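Local coordinates for protein cobalt-precorrin-5B C(1)-methyltransferase (Archaeoglobus fulgidus, PDB 1SR8) that probably catalyses the S-adenosylmethionine-dependent methylation of C-1 in cobalt-precorrin-5B, giving cobalt-precorrin-6A on the anaerobic route to adenosylcobalamin, at residues S114-F118 with I139-F143; G163-A167 with K178-S182; Y208-T214 with E229-F235. All blocks are in the same frame, centred on the assembly; numbering follows the deposited sequence.

Contact 1: S114-F118 with I139-F143; sequences SGIFF and ILENF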
ATOM      1  N   SER A 114      26.918  -8.796  -4.364  1.00 33.63           N
ATOM      2  CA  SER A 114      26.193  -7.937  -3.432  1.00 33.74           C
ATOM      3  C   SER A 114      25.245  -6.929  -4.075  1.00 32.10           C
ATOM      4  O   SER A 114      25.585  -6.280  -5.062  1.00 32.56           O
ATOM      5  CB  SER A 114      27.186  -7.202  -2.544  1.00 34.00           C
ATOM      6  OG  SER A 114      28.240  -6.697  -3.332  1.00 36.99           O
ATOM      7  N   GLY A 115      24.059  -6.797  -3.487  1.00 29.85           N
ATOM      8  CA  GLY A 115      23.064  -5.872  -3.998  1.00 26.86           C
ATOM      9  C   GLY A 115      21.679  -6.496  -4.055  1.00 24.73           C
ATOM     10  O   GLY A 115      21.478  -7.622  -3.590  1.00 23.00           O
ATOM     11  N   ILE A 116      20.733  -5.753  -4.629  1.00 23.87           N
ATOM     12  CA  ILE A 116      19.342  -6.187  -4.780  1.00 22.43           C
ATOM     13  C   ILE A 116      19.032  -6.288  -6.267  1.00 22.57           C
ATOM     14  O   ILE A 116      19.113  -5.299  -6.990  1.00 23.21           O
ATOM     15  CB  ILE A 116      18.353  -5.166  -4.159  1.00 21.53           C
ATOM     16  CG1 ILE A 116      18.529  -5.111  -2.638  1.00 22.43           C
ATOM     17  CG2 ILE A 116      16.926  -5.519  -4.553  1.00 18.94           C
ATOM     18  CD1 ILE A 116      18.283  -6.432  -1.944  1.00 25.35           C
ATOM     19  N   PHE A 117      18.658  -7.475  -6.722  1.00 22.68           N
ATOM     20  CA  PHE A 117      18.369  -7.668  -8.135  1.00 22.45           C
ATOM     21  C   PHE A 117      16.978  -8.237  -8.327  1.00 22.75           C
ATOM     22  O   PHE A 117      16.453  -8.932  -7.451  1.00 22.16           O
ATOM     23  CB  PHE A 117      19.424  -8.600  -8.736  1.00 21.97           C
ATOM     24  CG  PHE A 117      20.835  -8.221  -8.359  1.00 22.87           C
ATOM     25  CD1 PHE A 117      21.429  -7.077  -8.891  1.00 20.10           C
ATOM     26  CD2 PHE A 117      21.547  -8.977  -7.420  1.00 23.22           C
ATOM     27  CE1 PHE A 117      22.713  -6.685  -8.492  1.00 21.03           C
ATOM     28  CE2 PHE A 117      22.829  -8.595  -7.013  1.00 22.15           C
ATOM     29  CZ  PHE A 117      23.412  -7.446  -7.550  1.00 21.06           C
ATOM     30  N   PHE A 118      16.389  -7.934  -9.479  1.00 22.76           N
ATOM     31  CA  PHE A 118      15.046  -8.391  -9.812  1.00 23.39           C
ATOM     32  C   PHE A 118      15.065  -9.316 -11.026  1.00 24.26           C
ATOM     33  O   PHE A 118      15.572  -8.947 -12.088  1.00 22.76           O
ATOM     34  CB  PHE A 118      14.164  -7.167 -10.062  1.00 22.61           C
ATOM     35  CG  PHE A 118      14.084  -6.248  -8.876  1.00 21.58           C
ATOM     36  CD1 PHE A 118      13.241  -6.545  -7.809  1.00 20.51           C
ATOM     37  CD2 PHE A 118      14.919  -5.139  -8.782  1.00 23.07           C
ATOM     38  CE1 PHE A 118      13.233  -5.754  -6.657  1.00 21.35           C
ATOM     39  CE2 PHE A 118      14.922  -4.339  -7.632  1.00 23.26           C
ATOM     40  CZ  PHE A 118      14.077  -4.649  -6.567  1.00 21.53           C
ATOM     41  N   ILE A 139      12.825  -1.843   0.091  1.00 16.11           N
ATOM     42  CA  ILE A 139      13.572  -3.083  -0.073  1.00 15.91           C
ATOM     43  C   ILE A 139      15.027  -2.882   0.324  1.00 16.58           C
ATOM     44  O   ILE A 139      15.581  -3.676   1.076  1.00 16.50           O
ATOM     45  CB  ILE A 139      13.492  -3.585  -1.523  1.00 17.90           C
ATOM     46  CG1 ILE A 139      12.032  -3.881  -1.881  1.00 19.41           C
ATOM     47  CG2 ILE A 139      14.335  -4.845  -1.687  1.00 17.38           C
ATOM     48  CD1 ILE A 139      11.816  -4.300  -3.324  1.00 21.09           C
ATOM     49  N   LEU A 140      15.645  -1.809  -0.164  1.00 18.20           N
ATOM     50  CA  LEU A 140      17.042  -1.528   0.162  1.00 19.28           C
ATOM     51  C   LEU A 140      17.232  -1.362   1.644  1.00 18.37           C
ATOM     52  O   LEU A 140      18.216  -1.815   2.203  1.00 18.91           O
ATOM     53  CB  LEU A 140      17.519  -0.253  -0.521  1.00 21.72           C
ATOM     54  CG  LEU A 140      18.010  -0.390  -1.955  1.00 26.90           C
ATOM     55  CD1 LEU A 140      18.393   1.005  -2.482  1.00 28.65           C
ATOM     56  CD2 LEU A 140      19.209  -1.353  -1.996  1.00 26.63           C
ATOM     57  N   GLU A 141      16.289  -0.680   2.272  1.00 17.74           N
ATOM     58  CA  GLU A 141      16.341  -0.438   3.702  1.00 18.16           C
ATOM     59  C   GLU A 141      16.382  -1.758   4.475  1.00 17.34           C
ATOM     60  O   GLU A 141      17.214  -1.960   5.360  1.00 17.90           O
ATOM     61  CB  GLU A 141      15.119   0.379   4.124  1.00 18.90           C
ATOM     62  CG  GLU A 141      15.179   0.792   5.565  1.00 27.61           C
ATOM     63  CD  GLU A 141      13.999   1.622   5.996  1.00 32.22           C
ATOM     64  OE1 GLU A 141      14.067   2.173   7.113  1.00 36.92           O
ATOM     65  OE2 GLU A 141      13.007   1.720   5.241  1.00 35.63           O
ATOM     66  N   ASN A 142      15.472  -2.660   4.134  1.00 17.00           N
ATOM     67  CA  ASN A 142      15.405  -3.954   4.787  1.00 16.67           C
ATOM     68  C   ASN A 142      16.628  -4.792   4.473  1.00 17.10           C
ATOM     69  O   ASN A 142      17.083  -5.576   5.309  1.00 18.07           O
ATOM     70  CB  ASN A 142      14.136  -4.678   4.349  1.00 16.87           C
ATOM     71  CG  ASN A 142      12.900  -4.127   5.024  1.00 18.02           C
ATOM     72  OD1 ASN A 142      12.711  -4.307   6.231  1.00 18.48           O
ATOM     73  ND2 ASN A 142      12.058  -3.436   4.259  1.00 15.41           N
ATOM     74  N   PHE A 143      17.154  -4.630   3.261  1.00 18.19           N
ATOM     75  CA  PHE A 143      18.348  -5.358   2.827  1.00 18.14           C
ATOM     76  C   PHE A 143      19.539  -4.949   3.696  1.00 17.79           C
ATOM     77  O   PHE A 143      20.310  -5.797   4.157  1.00 18.06           O
ATOM     78  CB  PHE A 143      18.650  -5.052   1.351  1.00 20.57           C
ATOM     79  CG  PHE A 143      19.976  -5.601   0.873  1.00 21.94           C
ATOM     80  CD1 PHE A 143      20.155  -6.970   0.684  1.00 23.71           C
ATOM     81  CD2 PHE A 143      21.059  -4.752   0.657  1.00 21.57           C
ATOM     82  CE1 PHE A 143      21.394  -7.486   0.291  1.00 22.27           C
ATOM     83  CE2 PHE A 143      22.300  -5.259   0.264  1.00 22.09           C
ATOM     84  CZ  PHE A 143      22.466  -6.626   0.083  1.00 22.41           C
TER
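Ile116 of strand 115-118 faces Leu140 of helix 139-143 across 7.2 Å between their CA atoms, and the two segment axes, 9.3 Å apart at their closest, run at 136° to each other. No hydrogen bond spans the interface, and the side chains that meet are apolar. Ile116 carries most of it, its CG1-CD1 branch meeting Phe143 and Leu140, its CG2 meeting Ile139. Ile116 CG1 reaches over one face of the Phe143 ring in a CH-pi contact, 4.2 Å from the centroid and 26° off the ring normal, and also packs against Leu140 CD2. Ile116 CD1 then lies close to the root of that ring, 3.3 Å from Phe143 CD1. On the other branch, Ile116 CG2 meets Ile139 CG2 at 3.9 Å. The Phe143 ring is directed to the strand by a chi1 of 172°, which sets CG opposite the backbone N, and its far end reaches Gly115, with Phe143 CZ 3.9 Å from Gly115 N. A serine in place of Phe143 would probably leave Ile116 CG1 and CD1 without the aromatic face they rest on and open a gap beside Gly115. Further along the strand, the Phe118 ring takes Ile139 CD1 at its edge, in the ring plane, 3.9 Å from Phe118 CE1. The pairing lays helix 133-149 against an outermost strand of a mixed sheet; strand 115-118 bonds through its backbone to Val156 and Ile158 of the parallel strand 155-159, and Ile139 also touches Ala48 and Ser49 of helix 44-57.

Contact 2: G163-A167 with K178-S182; sequences GEEVA and KGGIS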
ATOM      1  N   GLY A 163       4.658 -13.930 -12.387  1.00 32.23           N
ATOM      2  CA  GLY A 163       4.551 -12.523 -12.691  1.00 32.50           C
ATOM      3  C   GLY A 163       4.243 -12.185 -14.129  1.00 34.27           C
ATOM      4  O   GLY A 163       3.416 -11.318 -14.399  1.00 34.51           O
ATOM      5  N   GLU A 164       4.898 -12.858 -15.064  1.00 35.93           N
ATOM      6  CA  GLU A 164       4.672 -12.563 -16.470  1.00 39.04           C
ATOM      7  C   GLU A 164       3.236 -12.836 -16.877  1.00 40.02           C
ATOM      8  O   GLU A 164       2.652 -12.086 -17.665  1.00 40.41           O
ATOM      9  CB  GLU A 164       5.615 -13.377 -17.341  1.00 41.09           C
ATOM     10  CG  GLU A 164       5.647 -12.901 -18.777  1.00 45.19           C
ATOM     11  CD  GLU A 164       6.581 -13.722 -19.627  1.00 46.65           C
ATOM     12  OE1 GLU A 164       7.776 -13.816 -19.271  1.00 47.50           O
ATOM     13  OE2 GLU A 164       6.116 -14.275 -20.646  1.00 50.36           O
ATOM     14  N   GLU A 165       2.672 -13.913 -16.339  1.00 39.69           N
ATOM     15  CA  GLU A 165       1.294 -14.270 -16.632  1.00 40.39           C
ATOM     16  C   GLU A 165       0.347 -13.284 -15.967  1.00 40.23           C
ATOM     17  O   GLU A 165      -0.387 -12.570 -16.648  1.00 40.56           O
ATOM     18  CB  GLU A 165       0.985 -15.686 -16.143  1.00 41.81           C
ATOM     19  CG  GLU A 165       1.401 -16.759 -17.121  1.00 45.92           C
ATOM     20  CD  GLU A 165       0.984 -16.435 -18.550  1.00 49.08           C
ATOM     21  OE1 GLU A 165      -0.222 -16.197 -18.790  1.00 50.29           O
ATOM     22  OE2 GLU A 165       1.869 -16.415 -19.439  1.00 51.87           O
ATOM     23  N   VAL A 166       0.366 -13.251 -14.637  1.00 39.30           N
ATOM     24  CA  VAL A 166      -0.494 -12.343 -13.880  1.00 38.75           C
ATOM     25  C   VAL A 166      -0.476 -10.959 -14.511  1.00 39.68           C
ATOM     26  O   VAL A 166      -1.478 -10.250 -14.493  1.00 40.69           O
ATOM     27  CB  VAL A 166      -0.037 -12.227 -12.409  1.00 36.12           C
ATOM     28  CG1 VAL A 166      -0.857 -11.178 -11.687  1.00 33.90           C
ATOM     29  CG2 VAL A 166      -0.182 -13.563 -11.720  1.00 34.46           C
ATOM     30  N   ALA A 167       0.667 -10.592 -15.077  1.00 41.56           N
ATOM     31  CA  ALA A 167       0.838  -9.296 -15.719  1.00 44.89           C
ATOM     32  C   ALA A 167      -0.074  -9.134 -16.933  1.00 47.71           C
ATOM     33  O   ALA A 167      -0.619  -8.057 -17.179  1.00 48.80           O
ATOM     34  CB  ALA A 167       2.296  -9.115 -16.136  1.00 44.14           C
ATOM     35  N   LYS A 178       6.610  -4.368 -19.515  1.00 41.10           N
ATOM     36  CA  LYS A 178       6.408  -5.661 -20.148  1.00 41.28           C
ATOM     37  C   LYS A 178       7.251  -6.792 -19.573  1.00 39.16           C
ATOM     38  O   LYS A 178       8.370  -6.579 -19.114  1.00 39.37           O
ATOM     39  CB  LYS A 178       6.633  -5.532 -21.661  1.00 44.53           C
ATOM     40  CG  LYS A 178       7.760  -4.586 -22.055  1.00 46.62           C
ATOM     41  CD  LYS A 178       7.632  -4.110 -23.506  1.00 49.77           C
ATOM     42  CE  LYS A 178       7.969  -5.205 -24.525  1.00 50.68           C
ATOM     43  NZ  LYS A 178       6.987  -6.331 -24.551  1.00 52.14           N
ATOM     44  N   GLY A 179       6.688  -7.997 -19.584  1.00 37.17           N
ATOM     45  CA  GLY A 179       7.396  -9.153 -19.073  1.00 34.33           C
ATOM     46  C   GLY A 179       7.184  -9.459 -17.601  1.00 32.64           C
ATOM     47  O   GLY A 179       7.838 -10.351 -17.060  1.00 34.55           O
ATOM     48  N   GLY A 180       6.284  -8.736 -16.941  1.00 29.29           N
ATOM     49  CA  GLY A 180       6.048  -8.996 -15.534  1.00 26.82           C
ATOM     50  C   GLY A 180       5.301  -7.888 -14.814  1.00 25.94           C
ATOM     51  O   GLY A 180       4.949  -6.871 -15.411  1.00 24.60           O
ATOM     52  N   ILE A 181       5.059  -8.087 -13.524  1.00 23.08           N
ATOM     53  CA  ILE A 181       4.344  -7.100 -12.725  1.00 22.05           C
ATOM     54  C   ILE A 181       5.269  -6.016 -12.180  1.00 22.22           C
ATOM     55  O   ILE A 181       6.495  -6.102 -12.292  1.00 20.26           O
ATOM     56  CB  ILE A 181       3.648  -7.759 -11.518  1.00 21.05           C
ATOM     57  CG1 ILE A 181       4.689  -8.427 -10.614  1.00 20.47           C
ATOM     58  CG2 ILE A 181       2.662  -8.798 -11.994  1.00 21.05           C
ATOM     59  CD1 ILE A 181       4.142  -8.877  -9.273  1.00 18.69           C
ATOM     60  N   SER A 182       4.657  -4.998 -11.583  1.00 21.78           N
ATOM     61  CA  SER A 182       5.387  -3.897 -10.964  1.00 20.33           C
ATOM     62  C   SER A 182       5.512  -4.200  -9.466  1.00 18.89           C
ATOM     63  O   SER A 182       4.710  -4.934  -8.894  1.00 18.56           O
ATOM     64  CB  SER A 182       4.618  -2.585 -11.129  1.00 18.70           C
ATOM     65  OG  SER A 182       4.250  -2.346 -12.476  1.00 22.83           O
TER
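Gly163 and Glu164, in the first turn of a short helix, lie against Gly180 so closely that backbone meets backbone: Glu164 CA is 3.9 Å from Gly180 CA, and Gly163 O stands 3.7 Å from that same Gly180 CA. The extended backbone of Gly180 (phi 164°, psi 180°) would press a CB against the carbonyl oxygen of Gly179. No hydrogen bond crosses between the segments, so van der Waals packing alone joins them.

Ala167 CB points at the strand and sits 3.5 Å from Gly180 C, over the peptide leading to Ile181. From the other segment, Ile181 CG2 approaches Gly163 O at 3.6 Å; a chi1 of 61° places CG1 between the backbone N and the carbonyl carbon, leaving CG2 beside N and turned to the helix. The arrangement seats helix 163-168 on strand 180-181, a weakly bonded outermost strand of a small mixed sheet, where Ile181 is tied through its backbone to Gly121 and Gly123. Between side chains the contacts are sparser: Ile181 CG2 lies 4.2 Å from Ala167 CB and 4.3 Å from Val166 CG1.

At the exposed margin, the aliphatic part of Glu164 runs past the Gly179 carbonyl, its CB 3.8 Å from Gly179 O, while OE2 makes a long, weak ion pair with Lys168.

Contact 3: Y208-T214 with E229-F235; sequences YHRIAIT and EYQPFVF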
ATOM      1  N   TYR A 208     -14.909  15.103  11.705  1.00 24.69           N
ATOM      2  CA  TYR A 208     -14.224  16.333  11.314  1.00 23.64           C
ATOM      3  C   TYR A 208     -15.127  17.202  10.471  1.00 23.73           C
ATOM      4  O   TYR A 208     -15.851  16.702   9.611  1.00 21.55           O
ATOM      5  CB  TYR A 208     -12.961  15.987  10.516  1.00 22.54           C
ATOM      6  CG  TYR A 208     -12.005  15.096  11.267  1.00 20.03           C
ATOM      7  CD1 TYR A 208     -11.053  15.640  12.125  1.00 21.06           C
ATOM      8  CD2 TYR A 208     -12.064  13.703  11.142  1.00 20.41           C
ATOM      9  CE1 TYR A 208     -10.174  14.828  12.844  1.00 21.21           C
ATOM     10  CE2 TYR A 208     -11.186  12.870  11.863  1.00 21.23           C
ATOM     11  CZ  TYR A 208     -10.242  13.447  12.711  1.00 22.70           C
ATOM     12  OH  TYR A 208      -9.358  12.667  13.425  1.00 22.16           O
ATOM     13  N   HIS A 209     -15.083  18.506  10.708  1.00 25.07           N
ATOM     14  CA  HIS A 209     -15.920  19.414   9.943  1.00 26.09           C
ATOM     15  C   HIS A 209     -15.335  19.624   8.549  1.00 26.48           C
ATOM     16  O   HIS A 209     -16.053  19.568   7.549  1.00 25.96           O
ATOM     17  CB  HIS A 209     -16.065  20.762  10.659  1.00 25.79           C
ATOM     18  CG  HIS A 209     -16.909  21.741   9.910  1.00 23.98           C
ATOM     19  ND1 HIS A 209     -18.232  21.502   9.612  1.00 25.01           N
ATOM     20  CD2 HIS A 209     -16.600  22.928   9.336  1.00 23.89           C
ATOM     21  CE1 HIS A 209     -18.703  22.497   8.881  1.00 26.46           C
ATOM     22  NE2 HIS A 209     -17.732  23.376   8.699  1.00 25.65           N
ATOM     23  N   ARG A 210     -14.027  19.858   8.492  1.00 26.85           N
ATOM     24  CA  ARG A 210     -13.342  20.075   7.225  1.00 27.60           C
ATOM     25  C   ARG A 210     -12.555  18.825   6.855  1.00 25.40           C
ATOM     26  O   ARG A 210     -11.817  18.286   7.673  1.00 24.68           O
ATOM     27  CB  ARG A 210     -12.399  21.275   7.345  1.00 31.15           C
ATOM     28  CG  ARG A 210     -13.077  22.518   7.908  1.00 34.12           C
ATOM     29  CD  ARG A 210     -12.167  23.746   7.891  1.00 39.53           C
ATOM     30  NE  ARG A 210     -12.792  24.903   8.539  1.00 42.94           N
ATOM     31  CZ  ARG A 210     -12.853  25.087   9.860  1.00 45.10           C
ATOM     32  NH1 ARG A 210     -12.317  24.194  10.684  1.00 46.13           N
ATOM     33  NH2 ARG A 210     -13.459  26.159  10.363  1.00 46.75           N
ATOM     34  N   ILE A 211     -12.725  18.356   5.626  1.00 24.51           N
ATOM     35  CA  ILE A 211     -12.009  17.158   5.187  1.00 24.51           C
ATOM     36  C   ILE A 211     -11.511  17.235   3.745  1.00 24.10           C
ATOM     37  O   ILE A 211     -12.200  17.755   2.864  1.00 25.86           O
ATOM     38  CB  ILE A 211     -12.892  15.874   5.307  1.00 22.90           C
ATOM     39  CG1 ILE A 211     -14.128  15.995   4.397  1.00 22.59           C
ATOM     40  CG2 ILE A 211     -13.273  15.640   6.760  1.00 21.69           C
ATOM     41  CD1 ILE A 211     -14.806  14.666   4.041  1.00 19.38           C
ATOM     42  N   ALA A 212     -10.312  16.712   3.513  1.00 22.79           N
ATOM     43  CA  ALA A 212      -9.758  16.679   2.169  1.00 24.05           C
ATOM     44  C   ALA A 212     -10.003  15.273   1.593  1.00 23.93           C
ATOM     45  O   ALA A 212      -9.542  14.275   2.149  1.00 23.69           O
ATOM     46  CB  ALA A 212      -8.266  16.988   2.203  1.00 22.40           C
ATOM     47  N   ILE A 213     -10.756  15.200   0.500  1.00 23.80           N
ATOM     48  CA  ILE A 213     -11.051  13.925  -0.163  1.00 23.98           C
ATOM     49  C   ILE A 213      -9.972  13.715  -1.234  1.00 24.66           C
ATOM     50  O   ILE A 213     -10.002  14.358  -2.287  1.00 24.77           O
ATOM     51  CB  ILE A 213     -12.445  13.963  -0.844  1.00 23.44           C
ATOM     52  CG1 ILE A 213     -13.504  14.426   0.160  1.00 22.76           C
ATOM     53  CG2 ILE A 213     -12.804  12.578  -1.384  1.00 20.38           C
ATOM     54  CD1 ILE A 213     -14.849  14.758  -0.467  1.00 22.64           C
ATOM     55  N   THR A 214      -9.020  12.823  -0.963  1.00 23.85           N
ATOM     56  CA  THR A 214      -7.926  12.580  -1.897  1.00 23.93           C
ATOM     57  C   THR A 214      -8.000  11.233  -2.613  1.00 24.30           C
ATOM     58  O   THR A 214      -8.648  10.304  -2.138  1.00 24.22           O
ATOM     59  CB  THR A 214      -6.568  12.725  -1.178  1.00 23.12           C
ATOM     60  OG1 THR A 214      -6.327  11.594  -0.326  1.00 22.78           O
ATOM     61  CG2 THR A 214      -6.584  13.990  -0.330  1.00 21.82           C
ATOM     62  N   GLU A 229      -5.650  22.560   7.551  1.00 28.29           N
ATOM     63  CA  GLU A 229      -6.856  22.591   8.380  1.00 29.28           C
ATOM     64  C   GLU A 229      -8.003  21.675   7.916  1.00 29.46           C
ATOM     65  O   GLU A 229      -9.122  21.771   8.414  1.00 29.50           O
ATOM     66  CB  GLU A 229      -7.363  24.033   8.532  1.00 29.61           C
ATOM     67  CG  GLU A 229      -8.037  24.642   7.304  1.00 31.20           C
ATOM     68  CD  GLU A 229      -7.069  25.056   6.206  1.00 33.96           C
ATOM     69  OE1 GLU A 229      -7.471  25.874   5.353  1.00 35.06           O
ATOM     70  OE2 GLU A 229      -5.919  24.565   6.176  1.00 36.38           O
ATOM     71  N   TYR A 230      -7.714  20.794   6.962  1.00 28.62           N
ATOM     72  CA  TYR A 230      -8.693  19.832   6.447  1.00 27.47           C
ATOM     73  C   TYR A 230      -8.179  18.463   6.838  1.00 25.34           C
ATOM     74  O   TYR A 230      -7.000  18.184   6.633  1.00 25.40           O
ATOM     75  CB  TYR A 230      -8.759  19.892   4.924  1.00 29.06           C
ATOM     76  CG  TYR A 230      -9.573  21.029   4.386  1.00 30.98           C
ATOM     77  CD1 TYR A 230     -10.941  20.883   4.184  1.00 32.71           C
ATOM     78  CD2 TYR A 230      -8.982  22.250   4.079  1.00 31.73           C
ATOM     79  CE1 TYR A 230     -11.704  21.915   3.687  1.00 33.21           C
ATOM     80  CE2 TYR A 230      -9.733  23.296   3.583  1.00 32.60           C
ATOM     81  CZ  TYR A 230     -11.098  23.122   3.387  1.00 34.55           C
ATOM     82  OH  TYR A 230     -11.864  24.149   2.885  1.00 36.61           O
ATOM     83  N   GLN A 231      -9.028  17.611   7.401  1.00 23.96           N
ATOM     84  CA  GLN A 231      -8.559  16.273   7.763  1.00 24.13           C
ATOM     85  C   GLN A 231      -8.422  15.467   6.462  1.00 23.62           C
ATOM     86  O   GLN A 231      -9.412  15.212   5.759  1.00 24.09           O
ATOM     87  CB  GLN A 231      -9.536  15.585   8.711  1.00 23.66           C
ATOM     88  CG  GLN A 231      -8.954  14.354   9.404  1.00 23.66           C
ATOM     89  CD  GLN A 231      -7.713  14.675  10.216  1.00 26.51           C
ATOM     90  OE1 GLN A 231      -7.580  15.775  10.747  1.00 27.80           O
ATOM     91  NE2 GLN A 231      -6.804  13.710  10.333  1.00 25.53           N
ATOM     92  N   PRO A 232      -7.186  15.062   6.123  1.00 22.46           N
ATOM     93  CA  PRO A 232      -6.927  14.296   4.900  1.00 21.93           C
ATOM     94  C   PRO A 232      -7.343  12.827   4.950  1.00 21.32           C
ATOM     95  O   PRO A 232      -6.969  12.084   5.866  1.00 21.35           O
ATOM     96  CB  PRO A 232      -5.427  14.491   4.690  1.00 21.18           C
ATOM     97  CG  PRO A 232      -4.903  14.520   6.089  1.00 22.07           C
ATOM     98  CD  PRO A 232      -5.932  15.344   6.851  1.00 22.80           C
ATOM     99  N   PHE A 233      -8.125  12.439   3.945  1.00 20.61           N
ATOM    100  CA  PHE A 233      -8.646  11.085   3.793  1.00 21.09           C
ATOM    101  C   PHE A 233      -8.414  10.597   2.376  1.00 22.90           C
ATOM    102  O   PHE A 233      -8.393  11.389   1.435  1.00 23.84           O
ATOM    103  CB  PHE A 233     -10.152  11.060   4.075  1.00 19.70           C
ATOM    104  CG  PHE A 233     -10.494  11.205   5.527  1.00 21.48           C
ATOM    105  CD1 PHE A 233     -10.366  10.121   6.395  1.00 20.80           C
ATOM    106  CD2 PHE A 233     -10.886  12.438   6.047  1.00 21.17           C
ATOM    107  CE1 PHE A 233     -10.618  10.262   7.751  1.00 21.13           C
ATOM    108  CE2 PHE A 233     -11.139  12.587   7.411  1.00 21.29           C
ATOM    109  CZ  PHE A 233     -11.005  11.502   8.259  1.00 21.76           C
ATOM    110  N   VAL A 234      -8.232   9.290   2.225  1.00 23.71           N
ATOM    111  CA  VAL A 234      -8.046   8.716   0.908  1.00 22.56           C
ATOM    112  C   VAL A 234      -9.315   7.963   0.573  1.00 23.01           C
ATOM    113  O   VAL A 234      -9.682   7.013   1.260  1.00 23.72           O
ATOM    114  CB  VAL A 234      -6.871   7.731   0.866  1.00 22.71           C
ATOM    115  CG1 VAL A 234      -6.815   7.077  -0.505  1.00 21.63           C
ATOM    116  CG2 VAL A 234      -5.575   8.453   1.155  1.00 19.80           C
ATOM    117  N   PHE A 235      -9.997   8.396  -0.477  1.00 23.61           N
ATOM    118  CA  PHE A 235     -11.225   7.742  -0.893  1.00 25.44           C
ATOM    119  C   PHE A 235     -11.087   7.161  -2.295  1.00 26.02           C
ATOM    120  O   PHE A 235     -12.047   6.619  -2.846  1.00 26.02           O
ATOM    121  CB  PHE A 235     -12.393   8.734  -0.837  1.00 24.55           C
ATOM    122  CG  PHE A 235     -13.023   8.838   0.520  1.00 25.43           C
ATOM    123  CD1 PHE A 235     -14.093   8.026   0.865  1.00 24.24           C
ATOM    124  CD2 PHE A 235     -12.505   9.708   1.478  1.00 24.88           C
ATOM    125  CE1 PHE A 235     -14.640   8.073   2.152  1.00 25.40           C
ATOM    126  CE2 PHE A 235     -13.042   9.761   2.761  1.00 24.73           C
ATOM    127  CZ  PHE A 235     -14.113   8.940   3.097  1.00 23.95           C
TER
HETATM  128  O   HOH W   1     -10.318  22.858  10.494  1.00 41.36           O
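Tyr208 and Gln231 are brought together by two torsions: chi1 of Gln231, -165°, sets CG opposite its backbone N, and a bend at chi2 (59°) then lays the amide along the CE1-CZ side of the Tyr208 ring. Gln231 CG sits 3.4 Å from the centroid of the Tyr208 ring, directly above it, and the amide stacks on the ring with planes 21° apart. Tyr208 precedes strand 210-214, which with 231-234 forms the parallel neighbours of a beta-alpha-beta crossover through helix 217-226, in a four-stranded parallel sheet. Five backbone hydrogen bonds join the two strands, from Gln231 N to Arg210 O through to Phe235 N to Thr214 O.

On the face carrying Gln231, Phe233 offers its ring edge to Tyr208 CD2, 3.8 Å from Phe233 CZ, and receives Ile211 CG2 obliquely. The hydroxyl of Tyr208 bonds to Arg10 N. At the start of the strands, Arg210 CB packs 3.5 Å from Tyr230 CD1, while a water donates to Glu229 O at 2.6 Å. Phe233 O is gripped twice by one residue: Thr214 N arrives nearly along the C=O axis at 2.9 Å, and Thr214 OG1 donates at 2.7 Å from above the carbonyl plane.

The three contacts follow one another along the chain, each closing before the next opens, and none touches another. Contacts 1 and 2 are the nearer pair, their centres about 20 Å apart and their nearest atoms about 8 Å. Contact 3 lies on the opposite side of the chain's centre from both, with its centre about 36 Å from that of contact 1 and about 35 Å from that of contact 2. Each belongs to a different sheet: two mixed ones for contacts 1 and 2, the parallel one for contact 3. The positions of substrate and S-adenosylmethionine relative to the three contacts cannot be assigned from this geometry.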